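Local coordinates for protein alternansucrase (PDB 6HVG) that is a multidomain glycoside hydrolase family 70 enzyme that joins a calcium-carrying region of TIM-barrel type to choline-binding and cell-wall-binding type repeats, at residues 232-237 against 261-266; 587-592 against 1238-1243; 648-653 against 1022-1027; 1353-1358 against 1384-1389. All blocks are in the same frame, centred on the assembly; numbering follows the deposited sequence.

Contact 1 (232-237 against 261-266)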
loop_
_atom_site.group_PDB
_atom_site.type_symbol
_atom_site.label_atom_id
_atom_site.label_comp_id
_atom_site.label_asym_id
_atom_site.label_seq_id
_atom_site.Cartn_x
_atom_site.Cartn_y
_atom_site.Cartn_z
ATOM N N SER A 232 29.749 -15.578 22.201
ATOM C CA SER A 232 29.924 -16.707 21.277
ATOM C C SER A 232 28.690 -17.593 21.095
ATOM O O SER A 232 28.800 -18.674 20.521
ATOM C CB SER A 232 31.083 -17.585 21.754
ATOM O OG SER A 232 32.177 -16.770 22.132
ATOM N N GLY A 233 27.531 -17.162 21.590
ATOM C CA GLY A 233 26.293 -17.944 21.465
ATOM C C GLY A 233 26.172 -19.131 22.412
ATOM O O GLY A 233 25.405 -20.042 22.152
ATOM N N GLN A 234 26.931 -19.122 23.502
ATOM C CA GLN A 234 26.790 -20.121 24.557
ATOM C C GLN A 234 25.888 -19.595 25.688
ATOM O O GLN A 234 25.815 -18.384 25.932
ATOM C CB GLN A 234 28.159 -20.491 25.127
ATOM C CG GLN A 234 29.107 -21.204 24.164
ATOM C CD GLN A 234 30.544 -21.255 24.692
ATOM O OE1 GLN A 234 31.161 -22.316 24.782
ATOM N NE2 GLN A 234 31.077 -20.096 25.048
ATOM N N THR A 235 25.224 -20.519 26.380
ATOM C CA THR A 235 24.253 -20.180 27.412
ATOM C C THR A 235 24.625 -20.756 28.782
ATOM O O THR A 235 24.937 -21.948 28.920
ATOM C CB THR A 235 22.857 -20.713 27.031
ATOM O OG1 THR A 235 22.445 -20.128 25.796
ATOM C CG2 THR A 235 21.833 -20.377 28.082
ATOM N N TYR A 236 24.534 -19.890 29.794
ATOM C CA TYR A 236 24.744 -20.265 31.195
ATOM C C TYR A 236 23.460 -20.046 31.973
ATOM O O TYR A 236 22.660 -19.202 31.581
ATOM C CB TYR A 236 25.792 -19.383 31.846
ATOM C CG TYR A 236 27.171 -19.499 31.274
ATOM C CD1 TYR A 236 27.505 -18.882 30.082
ATOM C CD2 TYR A 236 28.156 -20.186 31.954
ATOM C CE1 TYR A 236 28.780 -18.964 29.568
ATOM C CE2 TYR A 236 29.424 -20.286 31.442
ATOM C CZ TYR A 236 29.735 -19.664 30.257
ATOM O OH TYR A 236 31.011 -19.753 29.766
ATOM N N TYR A 237 23.278 -20.738 33.097
ATOM C CA TYR A 237 22.242 -20.321 34.026
ATOM C C TYR A 237 22.870 -20.039 35.353
ATOM O O TYR A 237 23.470 -20.935 35.943
ATOM C CB TYR A 237 21.154 -21.366 34.192
ATOM C CG TYR A 237 20.024 -20.840 35.063
ATOM C CD1 TYR A 237 19.068 -19.972 34.550
ATOM C CD2 TYR A 237 19.944 -21.168 36.406
ATOM C CE1 TYR A 237 18.041 -19.475 35.338
ATOM C CE2 TYR A 237 18.928 -20.677 37.204
ATOM C CZ TYR A 237 17.982 -19.832 36.670
ATOM O OH TYR A 237 16.980 -19.343 37.458
ATOM N N GLN A 261 32.137 -26.428 33.032
ATOM C CA GLN A 261 32.402 -24.985 33.048
ATOM C C GLN A 261 31.142 -24.144 33.094
ATOM O O GLN A 261 31.224 -22.928 33.012
ATOM C CB GLN A 261 33.249 -24.568 31.826
ATOM C CG GLN A 261 34.726 -24.918 31.918
ATOM C CD GLN A 261 34.971 -26.419 31.830
ATOM O OE1 GLN A 261 34.353 -27.120 31.017
ATOM N NE2 GLN A 261 35.875 -26.923 32.663
ATOM N N GLY A 262 29.979 -24.793 33.177
ATOM C CA GLY A 262 28.693 -24.122 33.314
ATOM C C GLY A 262 27.953 -23.794 32.033
ATOM O O GLY A 262 26.927 -23.112 32.060
ATOM N N VAL A 263 28.444 -24.302 30.906
ATOM C CA VAL A 263 27.861 -24.013 29.598
ATOM C C VAL A 263 26.711 -24.971 29.319
ATOM O O VAL A 263 26.755 -26.121 29.730
ATOM C CB VAL A 263 28.912 -24.145 28.470
ATOM C CG1 VAL A 263 28.296 -23.926 27.088
ATOM C CG2 VAL A 263 30.051 -23.160 28.698
ATOM N N GLN A 264 25.691 -24.501 28.613
ATOM C CA GLN A 264 24.516 -25.330 28.348
ATOM C C GLN A 264 24.656 -26.197 27.099
ATOM O O GLN A 264 24.938 -25.694 26.011
ATOM C CB GLN A 264 23.247 -24.478 28.221
ATOM C CG GLN A 264 21.989 -25.336 28.375
ATOM C CD GLN A 264 20.697 -24.584 28.211
ATOM O OE1 GLN A 264 20.673 -23.417 27.807
ATOM N NE2 GLN A 264 19.602 -25.255 28.514
ATOM N N ILE A 265 24.432 -27.496 27.263
ATOM C CA ILE A 265 24.422 -28.410 26.128
ATOM C C ILE A 265 23.110 -28.244 25.346
ATOM O O ILE A 265 22.016 -28.357 25.911
ATOM C CB ILE A 265 24.586 -29.880 26.539
ATOM C CG1 ILE A 265 25.870 -30.143 27.356
ATOM C CG2 ILE A 265 24.549 -30.773 25.319
ATOM C CD1 ILE A 265 27.186 -29.613 26.803
ATOM N N LYS A 266 23.242 -27.990 24.040
ATOM C CA LYS A 266 22.121 -27.789 23.110
ATOM C C LYS A 266 22.364 -28.606 21.848
ATOM O O LYS A 266 23.428 -28.540 21.249
ATOM C CB LYS A 266 21.995 -26.323 22.710
ATOM C CG LYS A 266 21.401 -25.326 23.713
ATOM C CD LYS A 266 21.962 -23.919 23.422
ATOM C CE LYS A 266 20.982 -22.783 23.649
ATOM N NZ LYS A 266 20.282 -22.841 24.949
#

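Contact 2 (587-592 against 1238-1243)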
loop_
_atom_site.group_PDB
_atom_site.type_symbol
_atom_site.label_atom_id
_atom_site.label_comp_id
_atom_site.label_asym_id
_atom_site.label_seq_id
_atom_site.Cartn_x
_atom_site.Cartn_y
_atom_site.Cartn_z
ATOM N N PRO A 587 -18.522 3.956 -22.450
ATOM C CA PRO A 587 -18.830 5.201 -23.157
ATOM C C PRO A 587 -19.729 6.185 -22.408
ATOM O O PRO A 587 -19.501 7.392 -22.468
ATOM C CB PRO A 587 -19.516 4.707 -24.433
ATOM C CG PRO A 587 -18.912 3.368 -24.703
ATOM C CD PRO A 587 -18.640 2.779 -23.347
ATOM N N ILE A 588 -20.732 5.680 -21.707
ATOM C CA ILE A 588 -21.625 6.537 -20.925
ATOM C C ILE A 588 -20.874 7.252 -19.803
ATOM O O ILE A 588 -21.113 8.421 -19.547
ATOM C CB ILE A 588 -22.826 5.742 -20.357
ATOM C CG1 ILE A 588 -23.752 5.283 -21.503
ATOM C CG2 ILE A 588 -23.639 6.600 -19.393
ATOM C CD1 ILE A 588 -24.666 4.127 -21.152
ATOM N N VAL A 589 -19.980 6.540 -19.137
ATOM C CA VAL A 589 -19.204 7.107 -18.044
ATOM C C VAL A 589 -18.164 8.072 -18.609
ATOM O O VAL A 589 -17.882 9.093 -17.995
ATOM C CB VAL A 589 -18.532 5.995 -17.195
ATOM C CG1 VAL A 589 -17.541 6.568 -16.180
ATOM C CG2 VAL A 589 -19.603 5.181 -16.491
ATOM N N GLN A 590 -17.626 7.759 -19.785
ATOM C CA GLN A 590 -16.703 8.656 -20.462
ATOM C C GLN A 590 -17.345 10.006 -20.768
ATOM O O GLN A 590 -16.722 11.051 -20.569
ATOM C CB GLN A 590 -16.168 8.020 -21.744
ATOM C CG GLN A 590 -15.227 6.856 -21.489
ATOM C CD GLN A 590 -14.674 6.244 -22.765
ATOM O OE1 GLN A 590 -15.103 6.588 -23.865
ATOM N NE2 GLN A 590 -13.719 5.312 -22.618
ATOM N N ALA A 591 -18.587 9.985 -21.233
ATOM C CA ALA A 591 -19.346 11.220 -21.488
ATOM C C ALA A 591 -19.513 12.017 -20.198
ATOM O O ALA A 591 -19.392 13.245 -20.204
ATOM C CB ALA A 591 -20.728 10.912 -22.084
ATOM N N GLU A 592 -19.805 11.323 -19.098
ATOM C CA GLU A 592 -20.009 11.988 -17.812
ATOM C C GLU A 592 -18.708 12.648 -17.317
ATOM O O GLU A 592 -18.732 13.721 -16.730
ATOM C CB GLU A 592 -20.548 10.993 -16.794
ATOM C CG GLU A 592 -20.623 11.525 -15.379
ATOM C CD GLU A 592 -21.264 12.892 -15.288
ATOM O OE1 GLU A 592 -22.130 13.213 -16.122
ATOM O OE2 GLU A 592 -20.921 13.613 -14.337
ATOM N N THR A 1238 -27.254 8.770 -22.606
ATOM C CA THR A 1238 -27.644 8.443 -21.237
ATOM C C THR A 1238 -26.865 9.345 -20.265
ATOM O O THR A 1238 -25.644 9.485 -20.374
ATOM C CB THR A 1238 -27.330 6.964 -20.966
ATOM O OG1 THR A 1238 -27.814 6.173 -22.067
ATOM C CG2 THR A 1238 -27.961 6.489 -19.688
ATOM N N LYS A 1239 -27.571 9.962 -19.326
ATOM C CA LYS A 1239 -26.955 10.886 -18.374
ATOM C C LYS A 1239 -26.829 10.220 -17.002
ATOM O O LYS A 1239 -27.705 9.457 -16.623
ATOM C CB LYS A 1239 -27.785 12.169 -18.241
ATOM C CG LYS A 1239 -27.488 13.235 -19.272
ATOM C CD LYS A 1239 -28.417 13.170 -20.460
ATOM C CE LYS A 1239 -28.036 14.197 -21.512
ATOM N NZ LYS A 1239 -28.444 13.723 -22.860
ATOM N N ILE A 1240 -25.755 10.527 -16.265
ATOM C CA ILE A 1240 -25.529 9.969 -14.927
ATOM C C ILE A 1240 -25.807 11.026 -13.862
ATOM O O ILE A 1240 -24.915 11.796 -13.507
ATOM C CB ILE A 1240 -24.078 9.434 -14.762
ATOM C CG1 ILE A 1240 -23.753 8.396 -15.840
ATOM C CG2 ILE A 1240 -23.879 8.800 -13.387
ATOM C CD1 ILE A 1240 -22.307 7.925 -15.851
ATOM N N LYS A 1241 -27.043 11.058 -13.366
ATOM C CA LYS A 1241 -27.422 11.894 -12.221
ATOM C C LYS A 1241 -27.210 11.150 -10.893
ATOM O O LYS A 1241 -27.181 11.764 -9.825
ATOM C CB LYS A 1241 -28.898 12.289 -12.286
ATOM C CG LYS A 1241 -29.356 13.122 -13.472
ATOM C CD LYS A 1241 -28.405 14.250 -13.791
ATOM C CE LYS A 1241 -29.094 15.309 -14.641
ATOM N NZ LYS A 1241 -29.720 16.337 -13.782
ATOM N N GLN A 1242 -27.092 9.820 -10.970
ATOM C CA GLN A 1242 -26.896 8.984 -9.791
ATOM C C GLN A 1242 -25.920 7.866 -10.110
ATOM O O GLN A 1242 -26.127 7.121 -11.051
ATOM C CB GLN A 1242 -28.232 8.394 -9.357
ATOM C CG GLN A 1242 -28.182 7.593 -8.060
ATOM C CD GLN A 1242 -29.516 6.953 -7.751
ATOM O OE1 GLN A 1242 -30.113 6.303 -8.610
ATOM N NE2 GLN A 1242 -29.986 7.119 -6.524
ATOM N N TRP A 1243 -24.851 7.740 -9.331
ATOM C CA TRP A 1243 -23.953 6.598 -9.485
ATOM C C TRP A 1243 -24.621 5.332 -8.974
ATOM O O TRP A 1243 -25.446 5.376 -8.082
ATOM C CB TRP A 1243 -22.636 6.812 -8.728
ATOM C CG TRP A 1243 -21.788 7.861 -9.323
ATOM C CD1 TRP A 1243 -21.581 9.129 -8.843
ATOM C CD2 TRP A 1243 -21.048 7.769 -10.531
ATOM N NE1 TRP A 1243 -20.754 9.825 -9.684
ATOM C CE2 TRP A 1243 -20.419 9.014 -10.735
ATOM C CE3 TRP A 1243 -20.847 6.755 -11.463
ATOM C CZ2 TRP A 1243 -19.613 9.264 -11.841
ATOM C CZ3 TRP A 1243 -20.028 7.011 -12.570
ATOM C CH2 TRP A 1243 -19.431 8.248 -12.742
HETATM O O HOH W 1 -23.305 10.741 -19.470
#

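Contact 3 (648-653 against 1022-1027)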
loop_
_atom_site.group_PDB
_atom_site.type_symbol
_atom_site.label_atom_id
_atom_site.label_comp_id
_atom_site.label_asym_id
_atom_site.label_seq_id
_atom_site.Cartn_x
_atom_site.Cartn_y
_atom_site.Cartn_z
ATOM N N ASP A 648 1.232 27.932 -29.947
ATOM C CA ASP A 648 1.802 27.819 -28.612
ATOM C C ASP A 648 1.111 28.731 -27.590
ATOM O O ASP A 648 1.036 28.387 -26.409
ATOM C CB ASP A 648 3.306 28.133 -28.641
ATOM C CG ASP A 648 4.126 27.020 -29.258
ATOM O OD1 ASP A 648 3.571 25.905 -29.471
ATOM O OD2 ASP A 648 5.329 27.261 -29.506
ATOM N N ALA A 649 0.615 29.886 -28.040
ATOM C CA ALA A 649 -0.085 30.817 -27.155
ATOM C C ALA A 649 -1.417 30.237 -26.660
ATOM O O ALA A 649 -1.784 30.413 -25.496
ATOM C CB ALA A 649 -0.320 32.143 -27.859
ATOM N N ASN A 650 -2.140 29.570 -27.551
ATOM C CA ASN A 650 -3.387 28.886 -27.183
ATOM C C ASN A 650 -3.130 27.708 -26.240
ATOM O O ASN A 650 -3.800 27.556 -25.223
ATOM C CB ASN A 650 -4.114 28.356 -28.431
ATOM C CG ASN A 650 -4.732 29.451 -29.270
ATOM O OD1 ASN A 650 -4.535 30.644 -29.018
ATOM N ND2 ASN A 650 -5.491 29.050 -30.274
ATOM N N ALA A 651 -2.167 26.870 -26.619
ATOM C CA ALA A 651 -1.740 25.726 -25.828
ATOM C C ALA A 651 -1.297 26.165 -24.442
ATOM O O ALA A 651 -1.782 25.637 -23.452
ATOM C CB ALA A 651 -0.608 24.982 -26.535
ATOM N N ASN A 652 -0.405 27.149 -24.379
ATOM C CA ASN A 652 0.179 27.582 -23.114
ATOM C C ASN A 652 -0.736 28.432 -22.253
ATOM O O ASN A 652 -0.434 28.635 -21.088
ATOM C CB ASN A 652 1.504 28.284 -23.343
ATOM C CG ASN A 652 2.540 27.379 -24.012
ATOM O OD1 ASN A 652 2.237 26.266 -24.468
ATOM N ND2 ASN A 652 3.791 27.848 -24.049
ATOM N N LYS A 653 -1.860 28.893 -22.802
ATOM C CA LYS A 653 -2.913 29.541 -22.010
ATOM C C LYS A 653 -3.689 28.547 -21.159
ATOM O O LYS A 653 -4.438 28.941 -20.266
ATOM C CB LYS A 653 -3.922 30.263 -22.912
ATOM C CG LYS A 653 -3.757 31.758 -22.968
ATOM C CD LYS A 653 -4.602 32.352 -24.092
ATOM C CE LYS A 653 -4.073 33.723 -24.516
ATOM N NZ LYS A 653 -4.542 34.089 -25.876
ATOM N N ALA A 1022 4.821 33.407 -25.757
ATOM C CA ALA A 1022 4.386 32.392 -26.699
ATOM C C ALA A 1022 3.766 33.035 -27.936
ATOM O O ALA A 1022 2.992 33.985 -27.824
ATOM C CB ALA A 1022 3.382 31.471 -26.038
ATOM N N THR A 1023 4.077 32.483 -29.100
ATOM C CA THR A 1023 3.706 33.072 -30.385
ATOM C C THR A 1023 2.355 32.580 -30.913
ATOM O O THR A 1023 2.047 31.384 -30.865
ATOM C CB THR A 1023 4.779 32.756 -31.451
ATOM O OG1 THR A 1023 4.980 31.337 -31.544
ATOM C CG2 THR A 1023 6.090 33.426 -31.086
ATOM N N GLU A 1024 1.586 33.517 -31.465
ATOM C CA GLU A 1024 0.231 33.253 -31.937
ATOM C C GLU A 1024 0.198 32.549 -33.294
ATOM O O GLU A 1024 -0.860 32.135 -33.761
ATOM C CB GLU A 1024 -0.538 34.571 -32.021
ATOM C CG GLU A 1024 -0.509 35.423 -30.747
ATOM C CD GLU A 1024 -1.579 35.044 -29.726
ATOM O OE1 GLU A 1024 -2.367 34.097 -29.953
ATOM O OE2 GLU A 1024 -1.653 35.711 -28.681
ATOM N N SER A 1025 1.355 32.446 -33.934
ATOM C CA SER A 1025 1.455 31.866 -35.265
ATOM C C SER A 1025 1.400 30.361 -35.183
ATOM O O SER A 1025 1.786 29.769 -34.175
ATOM C CB SER A 1025 2.784 32.266 -35.919
ATOM O OG SER A 1025 3.881 31.693 -35.217
ATOM N N SER A 1026 0.951 29.740 -36.265
ATOM C CA SER A 1026 0.966 28.277 -36.382
ATOM C C SER A 1026 2.367 27.810 -36.778
ATOM O O SER A 1026 2.623 27.477 -37.937
ATOM C CB SER A 1026 -0.055 27.783 -37.414
ATOM O OG SER A 1026 0.221 26.432 -37.774
ATOM N N SER A 1027 3.264 27.777 -35.800
ATOM C CA SER A 1027 4.651 27.362 -36.018
ATOM C C SER A 1027 4.807 25.919 -36.556
ATOM O O SER A 1027 5.658 25.651 -37.417
ATOM C CB SER A 1027 5.430 27.493 -34.711
ATOM O OG SER A 1027 6.722 26.938 -34.853
#

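Contact 4 (1353-1358 against 1384-1389)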
loop_
_atom_site.group_PDB
_atom_site.type_symbol
_atom_site.label_atom_id
_atom_site.label_comp_id
_atom_site.label_asym_id
_atom_site.label_seq_id
_atom_site.Cartn_x
_atom_site.Cartn_y
_atom_site.Cartn_z
ATOM N N ASN A 1353 -13.746 -27.331 -8.458
ATOM C CA ASN A 1353 -13.403 -28.378 -9.432
ATOM C C ASN A 1353 -12.010 -28.920 -9.207
ATOM O O ASN A 1353 -11.128 -28.193 -8.779
ATOM C CB ASN A 1353 -13.543 -27.896 -10.863
ATOM C CG ASN A 1353 -14.982 -27.753 -11.291
ATOM O OD1 ASN A 1353 -15.898 -27.898 -10.494
ATOM N ND2 ASN A 1353 -15.196 -27.523 -12.559
ATOM N N GLY A 1354 -11.833 -30.221 -9.426
ATOM C CA GLY A 1354 -10.574 -30.893 -9.127
ATOM C C GLY A 1354 -10.755 -32.376 -8.890
ATOM O O GLY A 1354 -11.849 -32.899 -9.054
ATOM N N ASN A 1355 -9.671 -33.046 -8.495
ATOM C CA ASN A 1355 -9.689 -34.464 -8.173
ATOM C C ASN A 1355 -9.672 -34.685 -6.680
ATOM O O ASN A 1355 -8.762 -34.250 -5.985
ATOM C CB ASN A 1355 -8.510 -35.200 -8.807
ATOM C CG ASN A 1355 -8.683 -35.391 -10.309
ATOM O OD1 ASN A 1355 -9.792 -35.352 -10.838
ATOM N ND2 ASN A 1355 -7.570 -35.558 -11.012
ATOM N N TYR A 1356 -10.682 -35.405 -6.203
ATOM C CA TYR A 1356 -10.858 -35.663 -4.780
ATOM C C TYR A 1356 -10.730 -37.132 -4.453
ATOM O O TYR A 1356 -10.838 -37.965 -5.343
ATOM C CB TYR A 1356 -12.218 -35.150 -4.368
ATOM C CG TYR A 1356 -12.325 -33.651 -4.418
ATOM C CD1 TYR A 1356 -12.602 -32.973 -5.612
ATOM C CD2 TYR A 1356 -12.136 -32.896 -3.270
ATOM C CE1 TYR A 1356 -12.720 -31.590 -5.636
ATOM C CE2 TYR A 1356 -12.230 -31.509 -3.290
ATOM C CZ TYR A 1356 -12.540 -30.876 -4.462
ATOM O OH TYR A 1356 -12.635 -29.530 -4.458
ATOM N N TYR A 1357 -10.469 -37.436 -3.189
ATOM C CA TYR A 1357 -10.388 -38.811 -2.708
ATOM C C TYR A 1357 -11.492 -39.071 -1.656
ATOM O O TYR A 1357 -11.377 -38.633 -0.518
ATOM C CB TYR A 1357 -9.020 -39.015 -2.087
ATOM C CG TYR A 1357 -8.622 -40.446 -1.773
ATOM C CD1 TYR A 1357 -9.190 -41.133 -0.725
ATOM C CD2 TYR A 1357 -7.611 -41.079 -2.482
ATOM C CE1 TYR A 1357 -8.790 -42.438 -0.425
ATOM C CE2 TYR A 1357 -7.193 -42.361 -2.172
ATOM C CZ TYR A 1357 -7.787 -43.043 -1.163
ATOM O OH TYR A 1357 -7.359 -44.321 -0.875
ATOM N N PHE A 1358 -12.571 -39.741 -2.041
ATOM C CA PHE A 1358 -13.651 -40.050 -1.084
ATOM C C PHE A 1358 -13.563 -41.473 -0.559
ATOM O O PHE A 1358 -13.338 -42.399 -1.322
ATOM C CB PHE A 1358 -15.022 -39.821 -1.705
ATOM C CG PHE A 1358 -15.223 -38.434 -2.182
ATOM C CD1 PHE A 1358 -15.385 -37.424 -1.257
ATOM C CD2 PHE A 1358 -15.219 -38.121 -3.517
ATOM C CE1 PHE A 1358 -15.575 -36.103 -1.644
ATOM C CE2 PHE A 1358 -15.394 -36.803 -3.930
ATOM C CZ PHE A 1358 -15.560 -35.784 -2.990
ATOM N N GLY A 1384 -9.055 -30.753 0.049
ATOM C CA GLY A 1384 -9.344 -32.027 -0.594
ATOM C C GLY A 1384 -8.865 -32.208 -2.015
ATOM O O GLY A 1384 -8.942 -33.326 -2.527
ATOM N N LYS A 1385 -8.392 -31.128 -2.664
ATOM C CA LYS A 1385 -7.938 -31.187 -4.082
ATOM C C LYS A 1385 -6.605 -31.912 -4.229
ATOM O O LYS A 1385 -5.723 -31.786 -3.374
ATOM C CB LYS A 1385 -7.822 -29.797 -4.703
ATOM C CG LYS A 1385 -9.135 -29.152 -5.033
ATOM C CD LYS A 1385 -8.994 -27.649 -5.253
ATOM C CE LYS A 1385 -10.369 -26.993 -5.386
ATOM N NZ LYS A 1385 -10.408 -25.581 -4.918
ATOM N N MET A 1386 -6.464 -32.678 -5.306
ATOM C CA MET A 1386 -5.191 -33.323 -5.627
ATOM C C MET A 1386 -4.185 -32.242 -5.998
ATOM O O MET A 1386 -4.537 -31.233 -6.598
ATOM C CB MET A 1386 -5.380 -34.303 -6.776
ATOM C CG MET A 1386 -4.156 -35.130 -7.167
ATOM S SD MET A 1386 -4.389 -35.920 -8.793
ATOM C CE MET A 1386 -5.395 -37.332 -8.300
ATOM N N VAL A 1387 -2.942 -32.453 -5.602
ATOM C CA VAL A 1387 -1.849 -31.539 -5.933
ATOM C C VAL A 1387 -0.967 -32.186 -6.997
ATOM O O VAL A 1387 -0.664 -33.387 -6.928
ATOM C CB VAL A 1387 -0.992 -31.209 -4.697
ATOM C CG1 VAL A 1387 0.007 -30.100 -5.004
ATOM C CG2 VAL A 1387 -1.881 -30.814 -3.529
ATOM N N ARG A 1388 -0.560 -31.364 -7.966
ATOM C CA ARG A 1388 0.221 -31.814 -9.132
ATOM C C ARG A 1388 1.461 -30.943 -9.374
ATOM O O ARG A 1388 1.418 -29.716 -9.164
ATOM C CB ARG A 1388 -0.648 -31.730 -10.383
ATOM C CG ARG A 1388 -1.916 -32.567 -10.400
ATOM C CD ARG A 1388 -2.859 -32.018 -11.476
ATOM N NE ARG A 1388 -3.900 -32.962 -11.856
ATOM C CZ ARG A 1388 -3.721 -33.973 -12.697
ATOM N NH1 ARG A 1388 -2.541 -34.192 -13.252
ATOM N NH2 ARG A 1388 -4.725 -34.792 -12.966
ATOM N N ASP A 1389 2.548 -31.587 -9.810
ATOM C CA ASP A 1389 3.736 -30.878 -10.310
ATOM C C ASP A 1389 4.309 -29.890 -9.304
ATOM O O ASP A 1389 4.397 -28.685 -9.576
ATOM C CB ASP A 1389 3.385 -30.165 -11.630
ATOM C CG ASP A 1389 4.593 -29.546 -12.340
ATOM O OD1 ASP A 1389 5.754 -29.948 -12.090
ATOM O OD2 ASP A 1389 4.355 -28.655 -13.183
HETATM O O HOH W 2 -10.235 -35.488 -1.231
#

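Contact 1 (232-237 against 261-266)
Thr235 and Gln264 share the one hydrogen bond that passes directly between 232-237 and 261-266: Gln264 N donates to Thr235 O over 2.7 Å, bent to 130° at the hydrogen. Apolar contact centres on Val263, whose two methyls serve different neighbours. Val263 CG1, anti to the backbone nitrogen (chi1 177°), rests against the aliphatic part of Gln234, 4.0 Å from Gln234 CB, while Val263 CG2 lies 3.8 Å from Tyr236 CZ. The tyrosine ring is also lined by backbone. Val263 CA sits over one face, Gln261 O comes to the edge near the ring plane, 3.6 Å from Tyr236 CE2, and Gly262 O approaches obliquely. Polar side chains gather around Thr235. Gln264 runs alongside it in the same direction, with Gln264 OE1 3.3 Å from Thr235 CG2. Gln264 OE1 accepts a 2.9 Å bond from Lys266 NZ, which stands above the amide carbonyl plane, 59° out of it. Bends late in the lysine chain carry it across Thr235 at about a right angle, and Lys266 NZ has a further acceptor in Asn282 O. No salt bridge crosses between strand 235-238 and the loop of the choline-binding repeat: the fit rests on one backbone bond, on Val263 against Tyr236 and on the packing round Thr235, while the lysine's bonds tie the second segment to itself and to its own repeat.

Contact 2 (587-592 against 1238-1243)
The irregular segment 1238-1243 passes the start of helix 587-601, with Ile588 CA 6.3 Å from Thr1238 CA and Glu592 CA 6.5 Å from Ile1240 CA. No direct hydrogen bond crosses; instead one water donates both to Ile588 O, at 3.2 Å, and to Thr1238 O, at 2.8 Å. Ile1240 is the central apolar residue. Its long branch is extended (chi2 174°), which drives Ile1240 CD1 against the helix, 3.7 Å from Glu592 CB and 3.9 Å from Val589 CG2. Ile588 divides its branches, CG2 meeting Ile1240 CG1 and CD1 meeting Thr1238. Within 1238-1243, Ile1240 CG2 lies over one face of the Trp1243 ring, offset toward its rim, and Val589 CG1 reaches the ring edge, 4.3 Å from Trp1243 CH2. Glu592 meets Ile1240 mainly through CB and CG: a bend at chi2 (48°) turns its carboxylate to Arg1115, in a salt bridge, and to Tyr1116, Gln1204 and Gly1209. The helix follows strand 580-582 and the loop leads into strand 1248-1252; these strands pair antiparallel in one sheet, so the contact joins elements flanking two adjacent strands.

Contact 3 (648-653 against 1022-1027)
Glu1024 folds back over Ala649, and its side chain is the long arm of this surface contact. The bond to CB leads away from helix 648-652, CG leaves anti to the carbonyl carbon, and a turn at chi2 (-85°) brings the rest of the chain back to the helix. Glu1024 CD then lies 3.7 Å from Ala649 CB. At the tip, Glu1024 OE1 is closest, 3.5 Å from Ala649 CB, and also faces Asn650 OD1 at 4.2 Å. Those two oxygens are both acceptors; the amide and carboxylate planes stand 76° apart, and Asn650 spends its ND2 on Gly643 O. The other oxygen, OE2, also lies by the Ala649 methyl; Lys653 NZ is 4.3 Å from Glu1024 OE2, too far for a salt bridge, so any attraction is probably weak.

Nearer the backbone, alanine meets alanine. Ala1022 CB lies 3.7 Å from Ala649 CA, and the two methyl carbons, Ala649 CB and Ala1022 CB, are 4.2 Å apart. Thr1023 O comes within 3.5 Å of Ala649 N, but no hydrogen bond crosses between the segments. Firmer polar links lie alongside: Asp648 gives one carboxylate oxygen to His1035 and the other to Asn1037, both farther along the same loop as 1022-1027. Helix 648-652 shortly precedes strand 657-658 of the eight-stranded parallel sheet, the loop leads through helix 1038-1041 to strand 1045-1047, and Asn652 O bonds to Gln1151 where strand 1151-1156 starts, all consistent with a place at the end of the circularly permuted (β/α)8 barrel of family 70 where its strands begin.

Contact 4 (1353-1358 against 1384-1389)
Asn1353 meets Lys1385 through its backbone: Asn1353 O lies 3.7 Å from Lys1385 CE, while Asn1353 OD1 accepts from Thr1347 N. Past Gly1354, Asn1355 carries much of the contact. Its carbonyl oxygen accepts the one direct hydrogen bond across, Met1386 N to Asn1355 O at 2.9 Å, with 133° at the hydrogen. The side chains of Asn1355 and Met1386 lie side by side, pointing the same way, since the methionine CG is anti to its backbone nitrogen; a bend at chi3 (-80°) then turns Met1386 CE to Asn1355 CB, 3.8 Å away. Beyond it, Asn1355 ND2 stands at the edge of the Arg1388 guanidinium, 3.5 Å from Arg1388 NH2. Both are donors, and the planes differ by 49°; Asn1355 OD1 turns instead to Thr1344 OG1.

Tyr1356 comes next, with Lys1385 CA over one ring face and the extended lysine chain running alongside. Lys1385 CE lies 3.5 Å from Tyr1356 OH, but the polar ends go to consecutive carbonyls, the hydroxyl to Arg1352 O and the ammonium to Thr1351 O. Gly1384 O approaches the same ring obliquely, 3.3 Å from Tyr1356 CD2. At Tyr1357 water takes over: it accepts from Tyr1357 N at 2.8 Å and sits near Gly1384 O, probably donating to it. Strand 1354-1357 pairs antiparallel with strand 1342-1345, and the loop between strands 1377-1380 and 1390-1393 crosses it steeply, with Met1386 reaching Ile1342 of one flanking strand and Tyr1378 and Phe1380 of another.

Overall arrangement
Contacts 1 and 4 are variations on one scheme in the two repeat-bearing parts of the chain: a strand tyrosine beside a loop glycine carbonyl, and a single backbone bond next to it. Their centres are 49 Å apart. Contacts 2 and 3 belong to the family 70 region, with centres 34 Å apart, and the chain makes contact 3 between the two halves of contact 2. Contact 1 lies across the chain's centre from both, its centre 74 Å from that of contact 2 and 81 Å from that of contact 3. In contact 2 the Val589 side chain is about 10 Å from the calcium ion, which Glu575, Asp581, Asn625 and Asp1159 hold.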